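Response regulator aspartate phosphatase H (Bacillus subtilis, PDB 3Q15) dephosphorylates the sporulation phosphotransferase Spo0F and also acts on the response regulator ComA, keeping competence and sporulation apart in time. Local coordinates at residues A[24-29]-A[63-68]; A[159-164]-A[186-191]; A[223-228]-A[245-250]. All coordinates share one frame; numbering follows the deposited sequence.

Contact 1 (A[24-29]-A[63-68]); sequences RQFSVP and QLMLDY
M65 reaches out from the last turns of helix 49-67 into the bend between helices 9-24 and 28-41, and its side chain fits the hollow that F26 and V28 leave between them. CG leaves M65 anti to the backbone N (chi1 172°) and chi2 is extended too, so the chain runs straight across before folding at its last torsion. Along the way CG passes F26 CD1 at 3.7 Å, and the sulfur settles over the F26 backbone, SD to CA of F26 3.8 Å. The ring and the methionine chain pass one another, running opposite ways. SD also makes an oblique Met-aromatic contact, 5.4 Å from the centroid of the F26 ring and 46° off its normal. The fold at chi3 carries the methyl to the valine side, where CE of M65 stands 4.4 Å from CG2 of V28. The other branch of V28 is the second bump: its CG1 meets L66 CD2 at 4.1 Å.

The backbone turns sharply at F26, on one side of the hollow. With positive phi, this residue is the C-prime position of a Schellman motif that ends the helix before it. S27 sits at the N-cap position of helix 28-41, though its hydroxyl bonds the carboxylate of D30 and makes no capping bond. The F26 ring is also packed against L84 and I88 of helix 81-89.

This is a corner of the N-terminal three-helix bundle domain. No hydrogen bond or salt bridge links the two segments, so the contact rests on shape and on burial of apolar surface, M65 above all, with no polar bond to set its direction.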
ATOM      1  N   ARG A  24     -18.431 -13.306 -23.483  1.00 41.20           N
ATOM      2  CA  ARG A  24     -18.646 -14.416 -22.557  1.00 43.55           C
ATOM      3  C   ARG A  24     -20.126 -14.755 -22.383  1.00 47.58           C
ATOM      4  O   ARG A  24     -20.470 -15.827 -21.885  1.00 49.68           O
ATOM      5  CB  ARG A  24     -17.978 -14.144 -21.206  1.00 40.28           C
ATOM      6  CG  ARG A  24     -16.467 -13.981 -21.302  1.00 38.52           C
ATOM      7  CD  ARG A  24     -15.810 -13.991 -19.936  1.00 38.06           C
ATOM      8  NE  ARG A  24     -15.774 -15.325 -19.342  1.00 36.20           N
ATOM      9  CZ  ARG A  24     -16.329 -15.643 -18.177  1.00 37.43           C
ATOM     10  NH1 ARG A  24     -16.975 -14.726 -17.470  1.00 35.40           N
ATOM     11  NH2 ARG A  24     -16.234 -16.882 -17.717  1.00 36.54           N
ATOM     12  N   GLN A  25     -20.993 -13.839 -22.803  1.00 47.59           N
ATOM     13  CA  GLN A  25     -22.428 -14.096 -22.824  1.00 52.49           C
ATOM     14  C   GLN A  25     -22.880 -14.350 -24.255  1.00 54.71           C
ATOM     15  O   GLN A  25     -24.073 -14.365 -24.553  1.00 56.06           O
ATOM     16  CB  GLN A  25     -23.206 -12.933 -22.208  1.00 52.40           C
ATOM     17  CG  GLN A  25     -22.927 -12.737 -20.734  1.00 52.56           C
ATOM     18  CD  GLN A  25     -23.712 -11.590 -20.138  1.00 56.27           C
ATOM     19  OE1 GLN A  25     -23.199 -10.841 -19.309  1.00 57.16           O
ATOM     20  NE2 GLN A  25     -24.966 -11.450 -20.551  1.00 59.66           N
ATOM     21  N   PHE A  26     -21.905 -14.544 -25.138  1.00 53.69           N
ATOM     22  CA  PHE A  26     -22.166 -14.911 -26.525  1.00 54.42           C
ATOM     23  C   PHE A  26     -23.193 -14.009 -27.205  1.00 56.20           C
ATOM     24  O   PHE A  26     -24.097 -14.492 -27.887  1.00 57.03           O
ATOM     25  CB  PHE A  26     -22.615 -16.372 -26.612  1.00 54.17           C
ATOM     26  CG  PHE A  26     -21.573 -17.350 -26.162  1.00 52.38           C
ATOM     27  CD1 PHE A  26     -20.730 -17.954 -27.079  1.00 51.72           C
ATOM     28  CD2 PHE A  26     -21.432 -17.665 -24.821  1.00 51.31           C
ATOM     29  CE1 PHE A  26     -19.768 -18.853 -26.666  1.00 51.62           C
ATOM     30  CE2 PHE A  26     -20.471 -18.565 -24.403  1.00 49.87           C
ATOM     31  CZ  PHE A  26     -19.639 -19.160 -25.327  1.00 49.59           C
ATOM     32  N   SER A  27     -23.050 -12.702 -27.016  1.00 53.30           N
ATOM     33  CA  SER A  27     -23.910 -11.745 -27.699  1.00 55.68           C
ATOM     34  C   SER A  27     -23.166 -11.147 -28.884  1.00 52.04           C
ATOM     35  O   SER A  27     -22.447 -10.160 -28.739  1.00 48.61           O
ATOM     36  CB  SER A  27     -24.358 -10.637 -26.746  1.00 59.36           C
ATOM     37  OG  SER A  27     -25.321  -9.798 -27.367  1.00 63.04           O
ATOM     38  N   VAL A  28     -23.340 -11.748 -30.055  1.00 52.68           N
ATOM     39  CA  VAL A  28     -22.593 -11.333 -31.240  1.00 55.74           C
ATOM     40  C   VAL A  28     -22.817  -9.864 -31.630  1.00 58.51           C
ATOM     41  O   VAL A  28     -21.852  -9.120 -31.817  1.00 56.78           O
ATOM     42  CB  VAL A  28     -22.861 -12.268 -32.441  1.00 60.24           C
ATOM     43  CG1 VAL A  28     -22.070 -11.815 -33.659  1.00 61.14           C
ATOM     44  CG2 VAL A  28     -22.504 -13.699 -32.078  1.00 59.71           C
ATOM     45  N   PRO A  29     -24.086  -9.438 -31.748  1.00 62.72           N
ATOM     46  CA  PRO A  29     -24.367  -8.045 -32.117  1.00 64.18           C
ATOM     47  C   PRO A  29     -23.634  -7.046 -31.222  1.00 59.85           C
ATOM     48  O   PRO A  29     -22.953  -6.155 -31.722  1.00 60.17           O
ATOM     49  CB  PRO A  29     -25.878  -7.931 -31.907  1.00 67.99           C
ATOM     50  CG  PRO A  29     -26.383  -9.313 -32.133  1.00 69.88           C
ATOM     51  CD  PRO A  29     -25.323 -10.216 -31.563  1.00 66.89           C
ATOM     52  N   GLN A  63     -13.029 -14.331 -31.970  1.00 51.59           N
ATOM     53  CA  GLN A  63     -13.133 -15.262 -33.090  1.00 52.97           C
ATOM     54  C   GLN A  63     -13.505 -16.663 -32.604  1.00 53.58           C
ATOM     55  O   GLN A  63     -14.262 -17.378 -33.258  1.00 52.50           O
ATOM     56  CB  GLN A  63     -11.828 -15.301 -33.889  1.00 52.69           C
ATOM     57  CG  GLN A  63     -11.902 -16.147 -35.155  1.00 56.51           C
ATOM     58  CD  GLN A  63     -12.936 -15.631 -36.142  1.00 62.47           C
ATOM     59  OE1 GLN A  63     -13.076 -14.423 -36.336  1.00 64.02           O
ATOM     60  NE2 GLN A  63     -13.672 -16.547 -36.767  1.00 65.03           N
ATOM     61  N   LEU A  64     -12.970 -17.050 -31.451  1.00 52.37           N
ATOM     62  CA  LEU A  64     -13.337 -18.318 -30.837  1.00 52.72           C
ATOM     63  C   LEU A  64     -14.839 -18.384 -30.600  1.00 53.90           C
ATOM     64  O   LEU A  64     -15.460 -19.423 -30.801  1.00 57.45           O
ATOM     65  CB  LEU A  64     -12.589 -18.521 -29.516  1.00 49.28           C
ATOM     66  CG  LEU A  64     -11.124 -18.950 -29.618  1.00 49.44           C
ATOM     67  CD1 LEU A  64     -10.495 -19.061 -28.240  1.00 48.72           C
ATOM     68  CD2 LEU A  64     -11.005 -20.270 -30.369  1.00 53.43           C
ATOM     69  N   MET A  65     -15.420 -17.268 -30.167  1.00 53.44           N
ATOM     70  CA  MET A  65     -16.858 -17.209 -29.926  1.00 55.56           C
ATOM     71  C   MET A  65     -17.641 -17.496 -31.204  1.00 54.46           C
ATOM     72  O   MET A  65     -18.606 -18.259 -31.192  1.00 58.65           O
ATOM     73  CB  MET A  65     -17.263 -15.847 -29.366  1.00 55.02           C
ATOM     74  CG  MET A  65     -18.768 -15.662 -29.272  1.00 55.50           C
ATOM     75  SD  MET A  65     -19.229 -14.000 -28.765  1.00 62.09           S
ATOM     76  CE  MET A  65     -18.568 -13.035 -30.123  1.00 45.90           C
ATOM     77  N   LEU A  66     -17.217 -16.876 -32.301  1.00 50.92           N
ATOM     78  CA  LEU A  66     -17.837 -17.102 -33.601  1.00 52.58           C
ATOM     79  C   LEU A  66     -17.662 -18.549 -34.058  1.00 53.69           C
ATOM     80  O   LEU A  66     -18.582 -19.146 -34.611  1.00 61.93           O
ATOM     81  CB  LEU A  66     -17.262 -16.141 -34.647  1.00 53.04           C
ATOM     82  CG  LEU A  66     -17.379 -14.644 -34.344  1.00 53.22           C
ATOM     83  CD1 LEU A  66     -16.630 -13.820 -35.379  1.00 53.66           C
ATOM     84  CD2 LEU A  66     -18.839 -14.209 -34.265  1.00 54.61           C
ATOM     85  N   ASP A  67     -16.480 -19.113 -33.825  1.00 62.38           N
ATOM     86  CA  ASP A  67     -16.196 -20.478 -34.264  1.00 70.93           C
ATOM     87  C   ASP A  67     -17.005 -21.522 -33.496  1.00 73.06           C
ATOM     88  O   ASP A  67     -17.172 -22.648 -33.963  1.00 76.32           O
ATOM     89  CB  ASP A  67     -14.702 -20.794 -34.148  1.00 72.17           C
ATOM     90  CG  ASP A  67     -13.847 -19.949 -35.076  1.00 74.53           C
ATOM     91  OD1 ASP A  67     -14.393 -19.363 -36.034  1.00 75.27           O
ATOM     92  OD2 ASP A  67     -12.620 -19.877 -34.849  1.00 76.34           O
ATOM     93  N   TYR A  68     -17.497 -21.150 -32.317  1.00 72.06           N
ATOM     94  CA  TYR A  68     -18.241 -22.086 -31.477  1.00 75.74           C
ATOM     95  C   TYR A  68     -19.751 -21.879 -31.561  1.00 77.39           C
ATOM     96  O   TYR A  68     -20.515 -22.548 -30.865  1.00 78.41           O
ATOM     97  CB  TYR A  68     -17.772 -22.002 -30.021  1.00 75.42           C
ATOM     98  CG  TYR A  68     -16.529 -22.816 -29.723  1.00 80.28           C
ATOM     99  CD1 TYR A  68     -16.625 -24.093 -29.187  1.00 81.96           C
ATOM    100  CD2 TYR A  68     -15.261 -22.309 -29.982  1.00 81.08           C
ATOM    101  CE1 TYR A  68     -15.495 -24.842 -28.914  1.00 83.36           C
ATOM    102  CE2 TYR A  68     -14.125 -23.051 -29.712  1.00 82.10           C
ATOM    103  CZ  TYR A  68     -14.248 -24.316 -29.179  1.00 82.72           C
ATOM    104  OH  TYR A  68     -13.119 -25.057 -28.908  1.00 81.80           O
TER

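Contact 2 (A[159-164]-A[186-191]); sequences VSMYHI and FVIAGN
S160, M161 and I164 meet V187, I188 and N191 in a buried, nearly antiparallel helix pair, where helix 157-172 of the predicted second TPR packs on helix 178-194, which enters the predicted third. The short axes approach to 9.9 Å with an angle of 159° between their directions, and the backbones come nearest at M161 and I188.

The one polar link is a hydrogen bond from N191 ND2 to S160 OG, 3.1 Å long, bent to 145° at the hydrogen and tilted 20° out of the amide plane. S160 OG is also hydrogen-bonded to the carbonyl oxygen of A148 on helix 137-153, so this buried hydroxyl is gripped from two helices at once.

M161 lies alongside the asparagine. Its chain is bent at chi2 and chi3, which curls the methyl back to N191 CB, 3.5 Å from M161 CE, while M161 SD rests 3.9 Å from I188 CG2 where the methionine chain runs nearly perpendicular to the isoleucine. I164 straddles the next turn: CG1 presses on V187 CG1 at 3.6 Å, and CG2 turns to I188, 3.7 Å from its CG1. A leucine in place of N191 would probably cost S160 its amide partner and leave an apolar branch against that buried hydroxyl.

Around the pair, Y152 of helix 137-153 touches both S160 and N191, and I188 continues onto H204 of helix 198-214. The second subunit also reaches helix 157-172, with its V118 against M161 and its G122 against Y162, while F186 carries helix 178-194 on to helix 218-235.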
ATOM      1  N   VAL A 159       4.781   1.396  -0.102  1.00 38.97           N
ATOM      2  CA  VAL A 159       4.239   0.350  -0.955  1.00 38.41           C
ATOM      3  C   VAL A 159       4.882   0.429  -2.330  1.00 37.09           C
ATOM      4  O   VAL A 159       5.150  -0.590  -2.958  1.00 39.42           O
ATOM      5  CB  VAL A 159       2.709   0.474  -1.091  1.00 35.72           C
ATOM      6  CG1 VAL A 159       2.168  -0.604  -2.021  1.00 37.94           C
ATOM      7  CG2 VAL A 159       2.057   0.381   0.278  1.00 32.62           C
ATOM      8  N   SER A 160       5.135   1.649  -2.788  1.00 32.03           N
ATOM      9  CA  SER A 160       5.811   1.853  -4.058  1.00 33.34           C
ATOM     10  C   SER A 160       7.191   1.210  -4.023  1.00 36.18           C
ATOM     11  O   SER A 160       7.594   0.528  -4.965  1.00 33.98           O
ATOM     12  CB  SER A 160       5.944   3.345  -4.352  1.00 32.07           C
ATOM     13  OG  SER A 160       6.602   3.565  -5.588  1.00 34.19           O
ATOM     14  N   MET A 161       7.913   1.442  -2.930  1.00 35.14           N
ATOM     15  CA  MET A 161       9.255   0.904  -2.770  1.00 34.55           C
ATOM     16  C   MET A 161       9.221  -0.620  -2.764  1.00 37.79           C
ATOM     17  O   MET A 161      10.041  -1.274  -3.407  1.00 41.24           O
ATOM     18  CB  MET A 161       9.902   1.423  -1.482  1.00 36.46           C
ATOM     19  CG  MET A 161      11.395   1.140  -1.407  1.00 37.16           C
ATOM     20  SD  MET A 161      12.336   2.163  -2.555  1.00 40.00           S
ATOM     21  CE  MET A 161      12.522   3.669  -1.608  1.00 32.41           C
ATOM     22  N   TYR A 162       8.260  -1.182  -2.039  1.00 36.86           N
ATOM     23  CA  TYR A 162       8.082  -2.627  -2.008  1.00 39.17           C
ATOM     24  C   TYR A 162       8.005  -3.178  -3.422  1.00 42.19           C
ATOM     25  O   TYR A 162       8.766  -4.068  -3.792  1.00 40.06           O
ATOM     26  CB  TYR A 162       6.819  -2.993  -1.235  1.00 36.18           C
ATOM     27  CG  TYR A 162       6.373  -4.423  -1.434  1.00 36.70           C
ATOM     28  CD1 TYR A 162       6.935  -5.458  -0.699  1.00 36.71           C
ATOM     29  CD2 TYR A 162       5.385  -4.735  -2.356  1.00 35.87           C
ATOM     30  CE1 TYR A 162       6.526  -6.768  -0.881  1.00 37.47           C
ATOM     31  CE2 TYR A 162       4.970  -6.036  -2.542  1.00 36.21           C
ATOM     32  CZ  TYR A 162       5.543  -7.049  -1.801  1.00 39.47           C
ATOM     33  OH  TYR A 162       5.134  -8.351  -1.984  1.00 47.58           O
ATOM     34  N   HIS A 163       7.093  -2.629  -4.218  1.00 40.22           N
ATOM     35  CA  HIS A 163       6.894  -3.110  -5.581  1.00 38.68           C
ATOM     36  C   HIS A 163       8.079  -2.855  -6.504  1.00 38.58           C
ATOM     37  O   HIS A 163       8.464  -3.731  -7.272  1.00 36.91           O
ATOM     38  CB  HIS A 163       5.616  -2.526  -6.181  1.00 39.26           C
ATOM     39  CG  HIS A 163       4.373  -3.200  -5.696  1.00 40.86           C
ATOM     40  ND1 HIS A 163       3.981  -4.446  -6.138  1.00 39.02           N
ATOM     41  CD2 HIS A 163       3.442  -2.812  -4.791  1.00 40.70           C
ATOM     42  CE1 HIS A 163       2.860  -4.794  -5.531  1.00 43.77           C
ATOM     43  NE2 HIS A 163       2.511  -3.817  -4.710  1.00 44.67           N
ATOM     44  N   ILE A 164       8.655  -1.660  -6.437  1.00 36.62           N
ATOM     45  CA  ILE A 164       9.744  -1.321  -7.344  1.00 39.07           C
ATOM     46  C   ILE A 164      10.988  -2.166  -7.071  1.00 43.53           C
ATOM     47  O   ILE A 164      11.781  -2.431  -7.976  1.00 45.80           O
ATOM     48  CB  ILE A 164      10.107   0.181  -7.284  1.00 33.83           C
ATOM     49  CG1 ILE A 164      10.890   0.584  -8.531  1.00 30.48           C
ATOM     50  CG2 ILE A 164      10.894   0.503  -6.013  1.00 33.40           C
ATOM     51  CD1 ILE A 164      10.164   0.299  -9.823  1.00 29.39           C
ATOM     52  N   PHE A 186      15.599   5.423 -10.875  1.00 39.22           N
ATOM     53  CA  PHE A 186      14.963   6.735 -10.740  1.00 44.99           C
ATOM     54  C   PHE A 186      13.769   6.675  -9.792  1.00 42.35           C
ATOM     55  O   PHE A 186      13.577   7.564  -8.961  1.00 38.93           O
ATOM     56  CB  PHE A 186      14.525   7.285 -12.103  1.00 43.30           C
ATOM     57  CG  PHE A 186      15.668   7.713 -12.980  1.00 42.93           C
ATOM     58  CD1 PHE A 186      16.950   7.823 -12.465  1.00 43.77           C
ATOM     59  CD2 PHE A 186      15.461   8.006 -14.317  1.00 44.44           C
ATOM     60  CE1 PHE A 186      18.008   8.216 -13.268  1.00 43.24           C
ATOM     61  CE2 PHE A 186      16.514   8.401 -15.125  1.00 50.01           C
ATOM     62  CZ  PHE A 186      17.791   8.505 -14.597  1.00 49.33           C
ATOM     63  N   VAL A 187      12.965   5.623  -9.919  1.00 43.58           N
ATOM     64  CA  VAL A 187      11.800   5.457  -9.060  1.00 40.53           C
ATOM     65  C   VAL A 187      12.218   5.293  -7.602  1.00 41.66           C
ATOM     66  O   VAL A 187      11.633   5.902  -6.708  1.00 41.53           O
ATOM     67  CB  VAL A 187      10.933   4.269  -9.498  1.00 43.22           C
ATOM     68  CG1 VAL A 187       9.838   4.007  -8.474  1.00 42.96           C
ATOM     69  CG2 VAL A 187      10.331   4.543 -10.870  1.00 45.65           C
ATOM     70  N   ILE A 188      13.244   4.483  -7.366  1.00 42.73           N
ATOM     71  CA  ILE A 188      13.753   4.282  -6.016  1.00 42.44           C
ATOM     72  C   ILE A 188      14.255   5.595  -5.415  1.00 41.65           C
ATOM     73  O   ILE A 188      13.949   5.921  -4.267  1.00 41.03           O
ATOM     74  CB  ILE A 188      14.878   3.236  -5.999  1.00 42.27           C
ATOM     75  CG1 ILE A 188      14.347   1.884  -6.479  1.00 44.83           C
ATOM     76  CG2 ILE A 188      15.471   3.107  -4.606  1.00 43.59           C
ATOM     77  CD1 ILE A 188      15.434   0.825  -6.650  1.00 44.00           C
ATOM     78  N   ALA A 189      15.029   6.344  -6.194  1.00 41.44           N
ATOM     79  CA  ALA A 189      15.509   7.649  -5.757  1.00 41.22           C
ATOM     80  C   ALA A 189      14.341   8.584  -5.461  1.00 41.75           C
ATOM     81  O   ALA A 189      14.307   9.236  -4.419  1.00 38.39           O
ATOM     82  CB  ALA A 189      16.416   8.258  -6.809  1.00 43.56           C
ATOM     83  N   GLY A 190      13.386   8.645  -6.388  1.00 35.61           N
ATOM     84  CA  GLY A 190      12.220   9.495  -6.231  1.00 39.59           C
ATOM     85  C   GLY A 190      11.479   9.189  -4.945  1.00 39.71           C
ATOM     86  O   GLY A 190      11.015  10.097  -4.252  1.00 41.10           O
ATOM     87  N   ASN A 191      11.380   7.903  -4.619  1.00 37.70           N
ATOM     88  CA  ASN A 191      10.712   7.472  -3.396  1.00 38.19           C
ATOM     89  C   ASN A 191      11.427   7.969  -2.145  1.00 41.04           C
ATOM     90  O   ASN A 191      10.800   8.478  -1.213  1.00 41.78           O
ATOM     91  CB  ASN A 191      10.561   5.947  -3.365  1.00 35.60           C
ATOM     92  CG  ASN A 191       9.485   5.451  -4.314  1.00 37.96           C
ATOM     93  OD1 ASN A 191       8.661   6.232  -4.796  1.00 40.02           O
ATOM     94  ND2 ASN A 191       9.482   4.150  -4.583  1.00 36.11           N
TER

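Contact 3 (A[223-228]-A[245-250]); sequences ISLLNI and FQKAAK
A248 points its methyl toward helix 218-235, settling between two consecutive leucines: CB of A248 lies 3.9 Å from CB of L225 and 3.8 Å from the backbone N of L226. So small a side chain lets the backbones come close, CA to CA 5.3 Å between L225 and A248. To one side of it, L225 CD1 lies along the opposite backbone, 4.0 Å from K247 O, and also touches the CB of that lysine, whose amine leads away. To the other, the L226 torsions, chi1 of 173° followed by chi2 of 57°, bring CD1 to the edge of the F245 ring, near the ring plane, 3.7 Å from CE1 of F245.

These are the two nearly antiparallel helices of the predicted fourth TPR, a helical hairpin whose short axes approach to 8.0 Å with 160° between their directions.

Further out, helix 260-273 backs the second helix of the hairpin: L267 and T270 pack on F245, and V263 on A249. A229 and N230, farther along helix 218-235, also touch the phenylalanine. Behind the first helix stands helix 198-214, whose L209 packs against L225.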
ATOM      1  N   ILE A 223      19.555  12.958 -18.150  1.00 50.12           N
ATOM      2  CA  ILE A 223      18.550  12.879 -17.096  1.00 48.33           C
ATOM      3  C   ILE A 223      19.170  12.464 -15.769  1.00 46.86           C
ATOM      4  O   ILE A 223      18.846  13.027 -14.723  1.00 48.49           O
ATOM      5  CB  ILE A 223      17.410  11.904 -17.456  1.00 51.71           C
ATOM      6  CG1 ILE A 223      16.637  12.414 -18.675  1.00 53.00           C
ATOM      7  CG2 ILE A 223      16.468  11.733 -16.278  1.00 52.76           C
ATOM      8  CD1 ILE A 223      15.579  11.453 -19.180  1.00 52.78           C
ATOM      9  N   SER A 224      20.065  11.479 -15.817  1.00 44.92           N
ATOM     10  CA  SER A 224      20.765  11.018 -14.618  1.00 46.65           C
ATOM     11  C   SER A 224      21.558  12.148 -13.976  1.00 44.64           C
ATOM     12  O   SER A 224      21.544  12.315 -12.753  1.00 40.23           O
ATOM     13  CB  SER A 224      21.706   9.857 -14.952  1.00 47.90           C
ATOM     14  OG  SER A 224      20.984   8.741 -15.452  1.00 48.08           O
ATOM     15  N   LEU A 225      22.256  12.913 -14.809  1.00 46.53           N
ATOM     16  CA  LEU A 225      23.072  14.025 -14.336  1.00 46.88           C
ATOM     17  C   LEU A 225      22.192  15.107 -13.722  1.00 48.06           C
ATOM     18  O   LEU A 225      22.543  15.710 -12.709  1.00 47.41           O
ATOM     19  CB  LEU A 225      23.900  14.599 -15.487  1.00 48.32           C
ATOM     20  CG  LEU A 225      25.060  13.738 -15.996  1.00 48.64           C
ATOM     21  CD1 LEU A 225      25.603  14.284 -17.310  1.00 50.21           C
ATOM     22  CD2 LEU A 225      26.168  13.659 -14.952  1.00 47.50           C
ATOM     23  N   LEU A 226      21.043  15.344 -14.346  1.00 48.01           N
ATOM     24  CA  LEU A 226      20.067  16.294 -13.827  1.00 47.41           C
ATOM     25  C   LEU A 226      19.539  15.836 -12.473  1.00 44.70           C
ATOM     26  O   LEU A 226      19.441  16.623 -11.531  1.00 42.99           O
ATOM     27  CB  LEU A 226      18.910  16.448 -14.811  1.00 48.32           C
ATOM     28  CG  LEU A 226      17.724  17.292 -14.345  1.00 50.78           C
ATOM     29  CD1 LEU A 226      18.175  18.694 -13.969  1.00 52.03           C
ATOM     30  CD2 LEU A 226      16.672  17.342 -15.435  1.00 49.21           C
ATOM     31  N   ASN A 227      19.199  14.555 -12.382  1.00 43.13           N
ATOM     32  CA  ASN A 227      18.701  13.984 -11.140  1.00 42.57           C
ATOM     33  C   ASN A 227      19.730  14.064 -10.019  1.00 41.23           C
ATOM     34  O   ASN A 227      19.391  14.367  -8.876  1.00 40.22           O
ATOM     35  CB  ASN A 227      18.237  12.541 -11.359  1.00 46.15           C
ATOM     36  CG  ASN A 227      16.951  12.464 -12.164  1.00 47.77           C
ATOM     37  OD1 ASN A 227      16.263  13.466 -12.338  1.00 46.17           O
ATOM     38  ND2 ASN A 227      16.618  11.274 -12.648  1.00 49.82           N
ATOM     39  N   ILE A 228      20.988  13.801 -10.356  1.00 40.50           N
ATOM     40  CA  ILE A 228      22.078  13.944  -9.400  1.00 41.06           C
ATOM     41  C   ILE A 228      22.189  15.392  -8.920  1.00 41.86           C
ATOM     42  O   ILE A 228      22.314  15.646  -7.721  1.00 36.74           O
ATOM     43  CB  ILE A 228      23.422  13.491 -10.007  1.00 44.03           C
ATOM     44  CG1 ILE A 228      23.375  11.995 -10.326  1.00 46.54           C
ATOM     45  CG2 ILE A 228      24.568  13.792  -9.058  1.00 39.20           C
ATOM     46  CD1 ILE A 228      24.605  11.479 -11.024  1.00 47.49           C
ATOM     47  N   PHE A 245      24.603  20.216 -12.790  1.00 50.24           N
ATOM     48  CA  PHE A 245      23.684  20.940 -13.662  1.00 51.53           C
ATOM     49  C   PHE A 245      24.384  21.286 -14.972  1.00 54.19           C
ATOM     50  O   PHE A 245      23.843  21.068 -16.055  1.00 55.04           O
ATOM     51  CB  PHE A 245      23.147  22.212 -12.992  1.00 51.36           C
ATOM     52  CG  PHE A 245      21.970  21.976 -12.085  1.00 51.34           C
ATOM     53  CD1 PHE A 245      20.820  21.360 -12.559  1.00 52.56           C
ATOM     54  CD2 PHE A 245      22.007  22.382 -10.762  1.00 50.78           C
ATOM     55  CE1 PHE A 245      19.732  21.143 -11.726  1.00 51.52           C
ATOM     56  CE2 PHE A 245      20.926  22.170  -9.921  1.00 49.34           C
ATOM     57  CZ  PHE A 245      19.785  21.550 -10.404  1.00 49.94           C
ATOM     58  N   GLN A 246      25.601  21.809 -14.867  1.00 57.78           N
ATOM     59  CA  GLN A 246      26.356  22.206 -16.049  1.00 62.69           C
ATOM     60  C   GLN A 246      26.774  21.009 -16.901  1.00 60.21           C
ATOM     61  O   GLN A 246      26.855  21.111 -18.126  1.00 61.77           O
ATOM     62  CB  GLN A 246      27.555  23.071 -15.655  1.00 67.71           C
ATOM     63  CG  GLN A 246      27.131  24.378 -14.996  1.00 72.16           C
ATOM     64  CD  GLN A 246      28.296  25.265 -14.611  1.00 79.94           C
ATOM     65  OE1 GLN A 246      29.440  24.816 -14.532  1.00 83.90           O
ATOM     66  NE2 GLN A 246      28.008  26.540 -14.367  1.00 80.52           N
ATOM     67  N   LYS A 247      27.022  19.875 -16.257  1.00 56.46           N
ATOM     68  CA  LYS A 247      27.281  18.643 -16.991  1.00 60.09           C
ATOM     69  C   LYS A 247      26.041  18.221 -17.775  1.00 58.04           C
ATOM     70  O   LYS A 247      26.134  17.853 -18.946  1.00 58.22           O
ATOM     71  CB  LYS A 247      27.717  17.521 -16.045  1.00 64.34           C
ATOM     72  CG  LYS A 247      29.123  17.682 -15.497  1.00 71.24           C
ATOM     73  CD  LYS A 247      29.522  16.492 -14.642  1.00 74.77           C
ATOM     74  CE  LYS A 247      30.978  16.583 -14.220  1.00 78.22           C
ATOM     75  NZ  LYS A 247      31.884  16.631 -15.401  1.00 82.91           N
ATOM     76  N   ALA A 248      24.883  18.277 -17.125  1.00 56.27           N
ATOM     77  CA  ALA A 248      23.620  17.964 -17.784  1.00 55.41           C
ATOM     78  C   ALA A 248      23.338  18.965 -18.899  1.00 55.07           C
ATOM     79  O   ALA A 248      22.844  18.601 -19.964  1.00 55.10           O
ATOM     80  CB  ALA A 248      22.482  17.955 -16.778  1.00 55.14           C
ATOM     81  N   ALA A 249      23.658  20.231 -18.647  1.00 56.72           N
ATOM     82  CA  ALA A 249      23.475  21.278 -19.644  1.00 60.76           C
ATOM     83  C   ALA A 249      24.280  20.981 -20.906  1.00 66.61           C
ATOM     84  O   ALA A 249      23.758  21.069 -22.018  1.00 69.03           O
ATOM     85  CB  ALA A 249      23.864  22.635 -19.071  1.00 60.53           C
ATOM     86  N   LYS A 250      25.550  20.629 -20.726  1.00 67.39           N
ATOM     87  CA  LYS A 250      26.432  20.335 -21.851  1.00 69.08           C
ATOM     88  C   LYS A 250      25.856  19.237 -22.734  1.00 70.05           C
ATOM     89  O   LYS A 250      25.632  19.442 -23.925  1.00 74.26           O
ATOM     90  CB  LYS A 250      27.826  19.931 -21.361  1.00 72.43           C
ATOM     91  CG  LYS A 250      28.802  19.565 -22.477  1.00 75.87           C
ATOM     92  CD  LYS A 250      30.162  19.155 -21.918  1.00 78.91           C
ATOM     93  CE  LYS A 250      31.126  18.767 -23.027  1.00 81.78           C
ATOM     94  NZ  LYS A 250      32.455  18.364 -22.490  1.00 87.38           N
TER

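The three contacts follow one another along the chain without overlapping. Contact 1 belongs to the N-terminal bundle and stands apart: its centre is about 42 Å from that of contact 2 and about 55 Å from that of contact 3, on the opposite side of the chain's centre from the latter. Contacts 2 and 3 both lie in the TPR domain, centres about 21 Å apart, and touch directly. F186 bridges them, its CZ 3.3 Å from S224 OG and its CE2 3.5 Å from I223 CG2, which ties successive helical hairpins together. Contact 2 alone also lies within reach of the second subunit.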